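Local coordinates for UPF0342 protein yheA (Bacillus subtilis, PDB 2OEE) that is of unknown function but belongs to the YlbF/YmcA family, whose relatives are linked to control of the competence regulator ComK, at residues Q78-E81 against K82-Q85; N27-D30 against E31-D35; S37-R40 against M41-F45. One frame throughout, in Å; residues are numbered along the deposited sequence.

Overall arrangement
The three contacts are all local, each formed within a single stretch of chain, and their centres lie 11 to 12 Å apart. Contact 2 lies at the end of helix 20-34, contact 3 covers about two and a half turns of the following helix 36-48, and contact 1 starts helix 81-104, which packs against both. I83 CD1 lies 3.5 Å from A38 O, joining contacts 1 and 3; V32 CG1 reaches F42 CB at 3.9 Å, joining contacts 2 and 3; K82 CD lies 3.9 Å from L28 CD2, joining contacts 1 and 2. Calcium is bound in contact 1, about 10 Å from the L28 side chain and about 13 Å from that of M41.

Contact 1. Residues Q78-E81 against K82-Q85; sequences QQHE and KISQ. With CA (calcium ion), chain C.
A histidine N-cap opens helix 81-104: H80 ND1 accepts the backbone N-H of I83 at 3.1 Å, almost straight at 170°, with the donor close to the ring plane. The imidazole reaches that N-H because CG lies anti to the backbone N (chi1 -171°), which swings the ring alongside the first turn. I83 suits its place as a greasy branch that covers the cap; its CD1 sits over one ring face, 4.0 Å from the centroid, in a CH-pi contact. Both side chains also pack on A38 and M41 of helix 36-48.

H80 O takes the N-H of S84, while S84 OG, 2.9 Å from H80 O and 2.7 Å from Q78 O, has a single proton for two carbonyls, and its choice is not settled. On the outer side E81 grips the calcium ion with both carboxylate oxygens, OE1 at 2.4 Å and OE2 at 2.5 Å, and three waters add to the shell. E81 OE2 also accepts Q85 NE2 at 3.0 Å on its anti lone pair, leaving the carboxylate and amide planes 64° apart. The other end of that carboxamide, Q85 OE1, receives K82 NZ at 2.7 Å, well off the carbonyl axis.

A glutamine can give and accept at once, so this carboxamide is probably limited in rotation, chiefly by the straight bond from NE2, and is placed to steady a metal-binding carboxylate from the second shell. As an acceptor, ND1 must offer a lone pair, which would probably place the proton of a neutral H80 on NE2.

Contact 2. Residues N27-D30 against E31-D35; sequences NLYD and EVNAD
Y29 carries its CG anti to the backbone N (chi1 -176°), whereas N33, one turn later, holds CG beside the backbone N; the two settings bring the carboxamide over one face of the phenol ring, standing steeply to it. This is an i to i+4 pairing near the end of helix 20-34. N33 CG stands 4.1 Å above the ring plane, displaced toward the rim, and the ring and amide planes are 79° apart. The amide of N33 is probably turned over in the model and its end sits too close to the ring, so only its general position over the face can be relied on.

A tyrosine suits the site because its ring and hydroxyl serve different partners: the ring packs on F42 of helix 36-48 and meets the ring of Y112 of the second subunit, while OH is hydrogen-bonded to R46. A leucine at this position would probably leave R46 without its hydroxyl partner and open a gap beneath N33 and beside Y112 of the second subunit.

Regular helical bonds run beneath these side chains, E31 N to N27 O at 2.9 Å and N33 N to Y29 O at 3.0 Å among them. The bond from A34 N to D30 O is more bent, 139° at the hydrogen. Polar side chains line the outer surface: D30 forms a salt bridge with K26, and E31 stretches out until OE1 lies 4.1 Å from L28 CD2. D35, with a short carboxylate fit for an N-cap, offers OD1 to S37 N and A38 N in weak bonds that start helix 36-48. V32, beta-branched and buried, sets its CG2 3.4 Å from L28 O.

Contact 3. Residues S37-R40 against M41-F45; sequences SAKR and MFENF
K39 NZ gives E43 OE2 the shortest of the polar bonds here, a salt bridge of 2.6 Å between residues one helical turn apart. The ammonium group comes in on the syn side of OE2, 25° out of the carboxylate plane, and lies farther from E43 OE1, at 3.4 Å. Lysine and glutamate suit an i to i+4 pair on a partly exposed helix surface, since their chains are long enough to meet beside the backbone. K39 runs extended as far as CE and then turns at its last torsion (chi4 -78°), which folds NZ back onto the carboxylate. Its methylenes share in the contact: K39 CG lies 3.6 Å from E43 OE2, alongside it.

The same two residues are tied a second time through the backbone, E43 N to K39 O at 2.8 Å and nearly straight, 161° at the hydrogen. The bonds F42 N to A38 O and N44 N to R40 O continue the pattern. M41, present as selenomethionine, follows the turn with its CG 3.3 Å from S37 O, and its end then leads away from the S37-R40 turn, toward L76 of helix 70-78 and H80.

A38, F42 and F45, spaced four and three residues apart, supply the apolar surface of helix 36-48. The small A38 lets I83 and H80 come close, whereas the broad ring of F42 fits between Y29 and V32 of helix 20-34 and L86 of helix 81-104. Farther along, F45 packs on V74 and V77 of helix 70-78 and on M87 of helix 81-104.

Contact 1. Residues Q78-E81 against K82-Q85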
ATOM      1  N   GLN A  78     -21.575  -0.233  14.550  1.00 23.19           N
ATOM      2  CA  GLN A  78     -22.156   0.676  13.566  1.00 23.86           C
ATOM      3  C   GLN A  78     -23.395   1.431  14.052  1.00 22.35           C
ATOM      4  O   GLN A  78     -23.685   2.534  13.577  1.00 23.56           O
ATOM      5  CB  GLN A  78     -22.408  -0.052  12.248  1.00 24.25           C
ATOM      6  CG  GLN A  78     -21.099  -0.281  11.544  1.00 28.93           C
ATOM      7  CD  GLN A  78     -21.252  -0.881  10.179  1.00 35.11           C
ATOM      8  OE1 GLN A  78     -22.324  -1.389   9.815  1.00 37.91           O
ATOM      9  NE2 GLN A  78     -20.169  -0.837   9.401  1.00 37.41           N
ATOM     10  N   GLN A  79     -24.101   0.865  15.031  1.00 20.46           N
ATOM     11  CA  GLN A  79     -25.264   1.541  15.614  1.00 18.75           C
ATOM     12  C   GLN A  79     -24.905   2.684  16.568  1.00 15.79           C
ATOM     13  O   GLN A  79     -25.792   3.385  17.040  1.00 15.11           O
ATOM     14  CB  GLN A  79     -26.215   0.545  16.301  1.00 20.03           C
ATOM     15  CG  GLN A  79     -25.790   0.142  17.707  1.00 25.55           C
ATOM     16  CD  GLN A  79     -26.963  -0.236  18.624  1.00 31.60           C
ATOM     17  OE1 GLN A  79     -28.153  -0.014  18.306  1.00 37.34           O
ATOM     18  NE2 GLN A  79     -26.629  -0.791  19.773  1.00 30.94           N
ATOM     19  N   HIS A  80     -23.612   2.852  16.870  1.00 13.02           N
ATOM     20  CA  HIS A  80     -23.157   3.931  17.726  1.00 11.57           C
ATOM     21  C   HIS A  80     -22.622   5.057  16.840  1.00 11.17           C
ATOM     22  O   HIS A  80     -21.651   4.840  16.112  1.00 10.41           O
ATOM     23  CB  HIS A  80     -22.035   3.431  18.642  1.00 10.91           C
ATOM     24  CG  HIS A  80     -21.639   4.408  19.703  1.00  9.81           C
ATOM     25  ND1 HIS A  80     -20.729   5.417  19.480  1.00  8.68           N
ATOM     26  CD2 HIS A  80     -22.000   4.509  21.010  1.00  7.57           C
ATOM     27  CE1 HIS A  80     -20.557   6.111  20.589  1.00  8.61           C
ATOM     28  NE2 HIS A  80     -21.331   5.594  21.528  1.00  9.30           N
ATOM     29  N   GLU A  81     -23.247   6.226  16.895  1.00 10.10           N
ATOM     30  CA  GLU A  81     -22.904   7.301  15.947  1.00 11.17           C
ATOM     31  C   GLU A  81     -21.416   7.698  15.985  1.00 10.83           C
ATOM     32  O   GLU A  81     -20.763   7.734  14.940  1.00 10.83           O
ATOM     33  CB  GLU A  81     -23.829   8.515  16.136  1.00 11.22           C
ATOM     34  CG  GLU A  81     -23.531   9.709  15.178  1.00 12.71           C
ATOM     35  CD  GLU A  81     -23.630   9.356  13.691  1.00 14.00           C
ATOM     36  OE1 GLU A  81     -24.507   8.550  13.270  1.00 15.64           O
ATOM     37  OE2 GLU A  81     -22.814   9.886  12.907  1.00 15.29           O
ATOM     38  N   LYS A  82     -20.882   7.973  17.176  1.00 11.01           N
ATOM     39  CA  LYS A  82     -19.511   8.464  17.300  1.00 11.91           C
ATOM     40  C   LYS A  82     -18.503   7.404  16.851  1.00 11.55           C
ATOM     41  O   LYS A  82     -17.530   7.720  16.156  1.00 11.60           O
ATOM     42  CB  LYS A  82     -19.203   8.841  18.742  1.00 12.79           C
ATOM     43  CG  LYS A  82     -18.500  10.174  19.024  1.00 19.45           C
ATOM     44  CD  LYS A  82     -18.091  11.044  17.807  1.00 19.36           C
ATOM     45  CE  LYS A  82     -19.156  12.152  17.713  1.00 18.86           C
ATOM     46  NZ  LYS A  82     -18.860  13.368  16.887  1.00 19.81           N
ATOM     47  N   ILE A  83     -18.686   6.160  17.277  1.00 11.19           N
ATOM     48  CA  ILE A  83     -17.796   5.082  16.813  1.00 11.43           C
ATOM     49  C   ILE A  83     -17.863   4.937  15.286  1.00 11.82           C
ATOM     50  O   ILE A  83     -16.844   4.670  14.634  1.00 11.25           O
ATOM     51  CB  ILE A  83     -18.116   3.731  17.481  1.00 11.12           C
ATOM     52  CG1 ILE A  83     -17.806   3.795  18.990  1.00 11.72           C
ATOM     53  CG2 ILE A  83     -17.336   2.571  16.812  1.00 11.46           C
ATOM     54  CD1 ILE A  83     -18.352   2.580  19.764  1.00 10.52           C
ATOM     55  N   SER A  84     -19.056   5.116  14.723  1.00 11.60           N
ATOM     56  CA  SER A  84     -19.229   5.003  13.267  1.00 12.29           C
ATOM     57  C   SER A  84     -18.437   6.084  12.557  1.00 11.47           C
ATOM     58  O   SER A  84     -17.885   5.820  11.499  1.00 11.50           O
ATOM     59  CB  SER A  84     -20.702   5.134  12.854  1.00 12.63           C
ATOM     60  OG  SER A  84     -21.417   3.997  13.301  1.00 18.94           O
ATOM     61  N   GLN A  85     -18.417   7.279  13.147  1.00 11.60           N
ATOM     62  CA  GLN A  85     -17.629   8.425  12.633  1.00 11.98           C
ATOM     63  C   GLN A  85     -16.128   8.138  12.636  1.00 11.65           C
ATOM     64  O   GLN A  85     -15.426   8.456  11.675  1.00 10.88           O
ATOM     65  CB  GLN A  85     -17.931   9.700  13.424  1.00 11.41           C
ATOM     66  CG  GLN A  85     -19.347  10.265  13.164  1.00 11.40           C
ATOM     67  CD  GLN A  85     -19.648  11.554  13.896  1.00 12.51           C
ATOM     68  OE1 GLN A  85     -18.758  12.226  14.433  1.00 14.75           O
ATOM     69  NE2 GLN A  85     -20.930  11.903  13.952  1.00 14.62           N
TER
HETATM   70 CA    CA C 118     -23.647   8.434  11.020  1.00 13.25          CA
HETATM   71  O   HOH W   1     -21.229   7.824  11.187  1.00 12.65           O
HETATM   72  O   HOH W   2     -24.174   6.190  11.483  1.00 10.23           O
HETATM   73  O   HOH W   3     -23.106   8.124   8.776  1.00 14.98           O

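Contact 2. Residues N27-D30 against E31-D35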
ATOM      1  N   ASN A  27      -8.415  12.984  16.843  1.00 15.05           N
ATOM      2  CA  ASN A  27      -9.438  13.523  17.758  1.00 15.67           C
ATOM      3  C   ASN A  27     -10.612  12.565  17.995  1.00 15.19           C
ATOM      4  O   ASN A  27     -11.064  12.398  19.141  1.00 14.48           O
ATOM      5  CB  ASN A  27      -9.889  14.930  17.335  1.00 16.14           C
ATOM      6  CG  ASN A  27      -8.797  15.979  17.569  1.00 18.41           C
ATOM      7  OD1 ASN A  27      -7.877  15.770  18.368  1.00 22.36           O
ATOM      8  ND2 ASN A  27      -8.885  17.092  16.866  1.00 19.84           N
ATOM      9  N   LEU A  28     -11.082  11.921  16.928  1.00 14.49           N
ATOM     10  CA  LEU A  28     -12.143  10.907  17.022  1.00 14.21           C
ATOM     11  C   LEU A  28     -11.702   9.693  17.831  1.00 14.70           C
ATOM     12  O   LEU A  28     -12.468   9.138  18.632  1.00 13.83           O
ATOM     13  CB  LEU A  28     -12.571  10.445  15.616  1.00 14.00           C
ATOM     14  CG  LEU A  28     -13.556  11.380  14.916  1.00 13.11           C
ATOM     15  CD1 LEU A  28     -13.689  11.034  13.443  1.00 13.16           C
ATOM     16  CD2 LEU A  28     -14.923  11.306  15.631  1.00 14.27           C
ATOM     17  N   TYR A  29     -10.465   9.261  17.596  1.00 14.40           N
ATOM     18  CA  TYR A  29      -9.902   8.143  18.307  1.00 15.54           C
ATOM     19  C   TYR A  29      -9.842   8.440  19.815  1.00 15.66           C
ATOM     20  O   TYR A  29     -10.213   7.598  20.624  1.00 15.24           O
ATOM     21  CB  TYR A  29      -8.512   7.812  17.743  1.00 16.94           C
ATOM     22  CG  TYR A  29      -7.884   6.607  18.362  1.00 18.41           C
ATOM     23  CD1 TYR A  29      -8.161   5.338  17.884  1.00 19.41           C
ATOM     24  CD2 TYR A  29      -7.011   6.732  19.449  1.00 20.75           C
ATOM     25  CE1 TYR A  29      -7.576   4.216  18.456  1.00 21.02           C
ATOM     26  CE2 TYR A  29      -6.425   5.608  20.035  1.00 21.42           C
ATOM     27  CZ  TYR A  29      -6.723   4.362  19.526  1.00 20.61           C
ATOM     28  OH  TYR A  29      -6.169   3.236  20.076  1.00 23.57           O
ATOM     29  N   ASP A  30      -9.376   9.634  20.167  1.00 15.41           N
ATOM     30  CA  ASP A  30      -9.253  10.048  21.570  1.00 15.84           C
ATOM     31  C   ASP A  30     -10.631  10.231  22.220  1.00 15.60           C
ATOM     32  O   ASP A  30     -10.821   9.870  23.370  1.00 16.28           O
ATOM     33  CB  ASP A  30      -8.490  11.364  21.657  1.00 15.86           C
ATOM     34  CG  ASP A  30      -7.001  11.199  21.347  1.00 16.47           C
ATOM     35  OD1 ASP A  30      -6.519  10.058  21.296  1.00 14.69           O
ATOM     36  OD2 ASP A  30      -6.338  12.227  21.141  1.00 18.24           O
ATOM     37  N   GLU A  31     -11.571  10.781  21.454  1.00 15.10           N
ATOM     38  CA  GLU A  31     -12.949  10.972  21.887  1.00 15.86           C
ATOM     39  C   GLU A  31     -13.624   9.646  22.218  1.00 15.53           C
ATOM     40  O   GLU A  31     -14.252   9.502  23.289  1.00 15.19           O
ATOM     41  CB  GLU A  31     -13.729  11.738  20.824  1.00 16.06           C
ATOM     42  CG  GLU A  31     -15.047  12.221  21.306  1.00 19.85           C
ATOM     43  CD  GLU A  31     -15.849  12.922  20.248  1.00 21.97           C
ATOM     44  OE1 GLU A  31     -15.277  13.349  19.208  1.00 20.18           O
ATOM     45  OE2 GLU A  31     -17.071  13.041  20.484  1.00 21.76           O
ATOM     46  N   VAL A  32     -13.461   8.663  21.330  1.00 13.89           N
ATOM     47  CA  VAL A  32     -13.961   7.320  21.578  1.00 14.35           C
ATOM     48  C   VAL A  32     -13.295   6.696  22.810  1.00 15.94           C
ATOM     49  O   VAL A  32     -13.974   6.069  23.647  1.00 15.96           O
ATOM     50  CB  VAL A  32     -13.865   6.414  20.300  1.00 13.15           C
ATOM     51  CG1 VAL A  32     -14.036   4.947  20.628  1.00 13.29           C
ATOM     52  CG2 VAL A  32     -14.941   6.837  19.266  1.00 12.07           C
ATOM     53  N   ASN A  33     -11.979   6.864  22.932  1.00 16.46           N
ATOM     54  CA  ASN A  33     -11.289   6.294  24.091  1.00 18.34           C
ATOM     55  C   ASN A  33     -11.619   6.974  25.427  1.00 16.95           C
ATOM     56  O   ASN A  33     -11.529   6.331  26.468  1.00 17.63           O
ATOM     57  CB  ASN A  33      -9.775   6.181  23.884  1.00 18.66           C
ATOM     58  CG  ASN A  33      -9.405   5.159  22.799  1.00 24.75           C
ATOM     59  OD1 ASN A  33      -8.603   5.463  21.921  1.00 31.81           O
ATOM     60  ND2 ASN A  33     -10.013   3.970  22.831  1.00 26.47           N
ATOM     61  N   ALA A  34     -12.016   8.236  25.382  1.00 16.68           N
ATOM     62  CA  ALA A  34     -12.435   8.971  26.583  1.00 16.61           C
ATOM     63  C   ALA A  34     -13.842   8.596  27.051  1.00 16.82           C
ATOM     64  O   ALA A  34     -14.237   8.947  28.180  1.00 17.11           O
ATOM     65  CB  ALA A  34     -12.361  10.462  26.356  1.00 16.21           C
ATOM     66  N   ASP A  35     -14.604   7.944  26.171  1.00 14.69           N
ATOM     67  CA  ASP A  35     -15.966   7.481  26.464  1.00 13.99           C
ATOM     68  C   ASP A  35     -15.882   6.019  26.880  1.00 13.30           C
ATOM     69  O   ASP A  35     -15.639   5.138  26.047  1.00 12.54           O
ATOM     70  CB  ASP A  35     -16.833   7.645  25.201  1.00 12.76           C
ATOM     71  CG  ASP A  35     -18.282   7.192  25.382  1.00 13.46           C
ATOM     72  OD1 ASP A  35     -18.613   6.394  26.290  1.00 12.20           O
ATOM     73  OD2 ASP A  35     -19.112   7.629  24.552  1.00 13.82           O
TER

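Contact 3. Residues S37-R40 against M41-F45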
ATOM      1  N   SER A  37     -18.030   3.665  27.660  1.00 11.57           N
ATOM      2  CA  SER A  37     -18.895   2.723  26.956  1.00 10.86           C
ATOM      3  C   SER A  37     -18.402   2.474  25.516  1.00 10.56           C
ATOM      4  O   SER A  37     -18.361   1.331  25.055  1.00 10.66           O
ATOM      5  CB  SER A  37     -20.363   3.220  26.927  1.00 10.89           C
ATOM      6  OG  SER A  37     -20.811   3.641  28.216  1.00 11.93           O
ATOM      7  N   ALA A  38     -18.088   3.552  24.806  1.00  9.77           N
ATOM      8  CA  ALA A  38     -17.653   3.464  23.399  1.00 10.72           C
ATOM      9  C   ALA A  38     -16.281   2.782  23.290  1.00 11.12           C
ATOM     10  O   ALA A  38     -16.054   1.983  22.386  1.00 12.06           O
ATOM     11  CB  ALA A  38     -17.610   4.865  22.766  1.00  9.61           C
ATOM     12  N   LYS A  39     -15.365   3.129  24.192  1.00 12.86           N
ATOM     13  CA  LYS A  39     -14.038   2.503  24.212  1.00 14.13           C
ATOM     14  C   LYS A  39     -14.185   0.996  24.241  1.00 14.21           C
ATOM     15  O   LYS A  39     -13.592   0.301  23.398  1.00 14.37           O
ATOM     16  CB  LYS A  39     -13.214   2.979  25.416  1.00 14.12           C
ATOM     17  CG  LYS A  39     -11.770   2.405  25.471  1.00 15.47           C
ATOM     18  CD  LYS A  39     -11.130   2.816  26.800  1.00 15.56           C
ATOM     19  CE  LYS A  39      -9.603   2.688  26.787  1.00 19.24           C
ATOM     20  NZ  LYS A  39      -9.238   1.293  26.958  1.00 22.45           N
ATOM     21  N   ARG A  40     -14.991   0.486  25.182  1.00 14.11           N
ATOM     22  CA  ARG A  40     -15.226  -0.963  25.317  1.00 14.53           C
ATOM     23  C   ARG A  40     -15.806  -1.628  24.065  1.00 15.01           C
ATOM     24  O   ARG A  40     -15.362  -2.704  23.666  1.00 14.76           O
ATOM     25  CB  ARG A  40     -16.099  -1.296  26.546  1.00 14.07           C
ATOM     26  CG  ARG A  40     -16.341  -2.796  26.723  1.00 15.72           C
ATOM     27  CD  ARG A  40     -17.305  -3.132  27.881  1.00 13.46           C
ATOM     28  NE  ARG A  40     -17.000  -2.370  29.086  1.00 12.98           N
ATOM     29  CZ  ARG A  40     -17.891  -2.108  30.039  1.00 12.80           C
ATOM     30  NH1 ARG A  40     -19.126  -2.534  29.902  1.00  9.05           N
ATOM     31  NH2 ARG A  40     -17.540  -1.391  31.094  1.00 12.70           N
HETATM   32  N   MSE A  41     -16.791  -0.990  23.443  1.00 15.28           N
HETATM   33  CA  MSE A  41     -17.389  -1.517  22.226  1.00 17.33           C
HETATM   34  C   MSE A  41     -16.376  -1.532  21.063  1.00 16.72           C
HETATM   35  O   MSE A  41     -16.291  -2.514  20.328  1.00 16.60           O
HETATM   36  CB  MSE A  41     -18.618  -0.675  21.841  1.00 16.27           C
HETATM   37  CG  MSE A  41     -19.758  -0.767  22.855  1.00 17.52           C
HETATM   38 SE   MSE A  41     -21.106   0.639  22.546  1.00 25.06          SE
HETATM   39  CE  MSE A  41     -21.714   0.083  20.811  1.00 21.71           C
ATOM     40  N   PHE A  42     -15.644  -0.437  20.904  1.00 17.09           N
ATOM     41  CA  PHE A  42     -14.666  -0.309  19.809  1.00 18.34           C
ATOM     42  C   PHE A  42     -13.523  -1.326  20.006  1.00 19.81           C
ATOM     43  O   PHE A  42     -13.092  -1.986  19.054  1.00 19.07           O
ATOM     44  CB  PHE A  42     -14.127   1.119  19.740  1.00 18.06           C
ATOM     45  CG  PHE A  42     -13.158   1.369  18.578  1.00 18.02           C
ATOM     46  CD1 PHE A  42     -13.603   1.337  17.261  1.00 17.32           C
ATOM     47  CD2 PHE A  42     -11.825   1.667  18.830  1.00 16.46           C
ATOM     48  CE1 PHE A  42     -12.716   1.582  16.184  1.00 16.85           C
ATOM     49  CE2 PHE A  42     -10.924   1.926  17.765  1.00 17.58           C
ATOM     50  CZ  PHE A  42     -11.380   1.880  16.444  1.00 17.98           C
ATOM     51  N   GLU A  43     -13.073  -1.475  21.247  1.00 21.64           N
ATOM     52  CA  GLU A  43     -12.023  -2.454  21.571  1.00 24.80           C
ATOM     53  C   GLU A  43     -12.446  -3.903  21.334  1.00 26.02           C
ATOM     54  O   GLU A  43     -11.681  -4.678  20.771  1.00 26.36           O
ATOM     55  CB  GLU A  43     -11.483  -2.244  22.985  1.00 24.50           C
ATOM     56  CG  GLU A  43     -10.571  -1.035  23.067  1.00 27.92           C
ATOM     57  CD  GLU A  43     -10.037  -0.776  24.461  1.00 31.28           C
ATOM     58  OE1 GLU A  43     -10.494  -1.431  25.420  1.00 34.11           O
ATOM     59  OE2 GLU A  43      -9.176   0.113  24.598  1.00 34.05           O
ATOM     60  N   ASN A  44     -13.663  -4.266  21.739  1.00 27.65           N
ATOM     61  CA  ASN A  44     -14.168  -5.621  21.512  1.00 29.90           C
ATOM     62  C   ASN A  44     -14.342  -5.925  20.015  1.00 31.08           C
ATOM     63  O   ASN A  44     -14.131  -7.059  19.564  1.00 31.22           O
ATOM     64  CB  ASN A  44     -15.476  -5.848  22.288  1.00 30.12           C
ATOM     65  CG  ASN A  44     -16.169  -7.154  21.913  1.00 32.42           C
ATOM     66  OD1 ASN A  44     -17.256  -7.143  21.332  1.00 35.52           O
ATOM     67  ND2 ASN A  44     -15.547  -8.284  22.250  1.00 33.74           N
ATOM     68  N   PHE A  45     -14.706  -4.907  19.258  1.00 32.50           N
ATOM     69  CA  PHE A  45     -14.731  -4.934  17.811  1.00 34.11           C
ATOM     70  C   PHE A  45     -13.343  -5.162  17.185  1.00 35.28           C
ATOM     71  O   PHE A  45     -13.184  -5.988  16.361  1.00 34.79           O
ATOM     72  CB  PHE A  45     -15.282  -3.612  17.285  1.00 34.13           C
ATOM     73  CG  PHE A  45     -15.169  -3.442  15.818  1.00 34.90           C
ATOM     74  CD1 PHE A  45     -15.941  -4.187  14.962  1.00 35.16           C
ATOM     75  CD2 PHE A  45     -14.332  -2.529  15.288  1.00 35.15           C
ATOM     76  CE1 PHE A  45     -15.843  -4.029  13.648  1.00 36.38           C
ATOM     77  CE2 PHE A  45     -14.246  -2.370  13.932  1.00 36.45           C
ATOM     78  CZ  PHE A  45     -14.990  -3.108  13.129  1.00 35.48           C
TER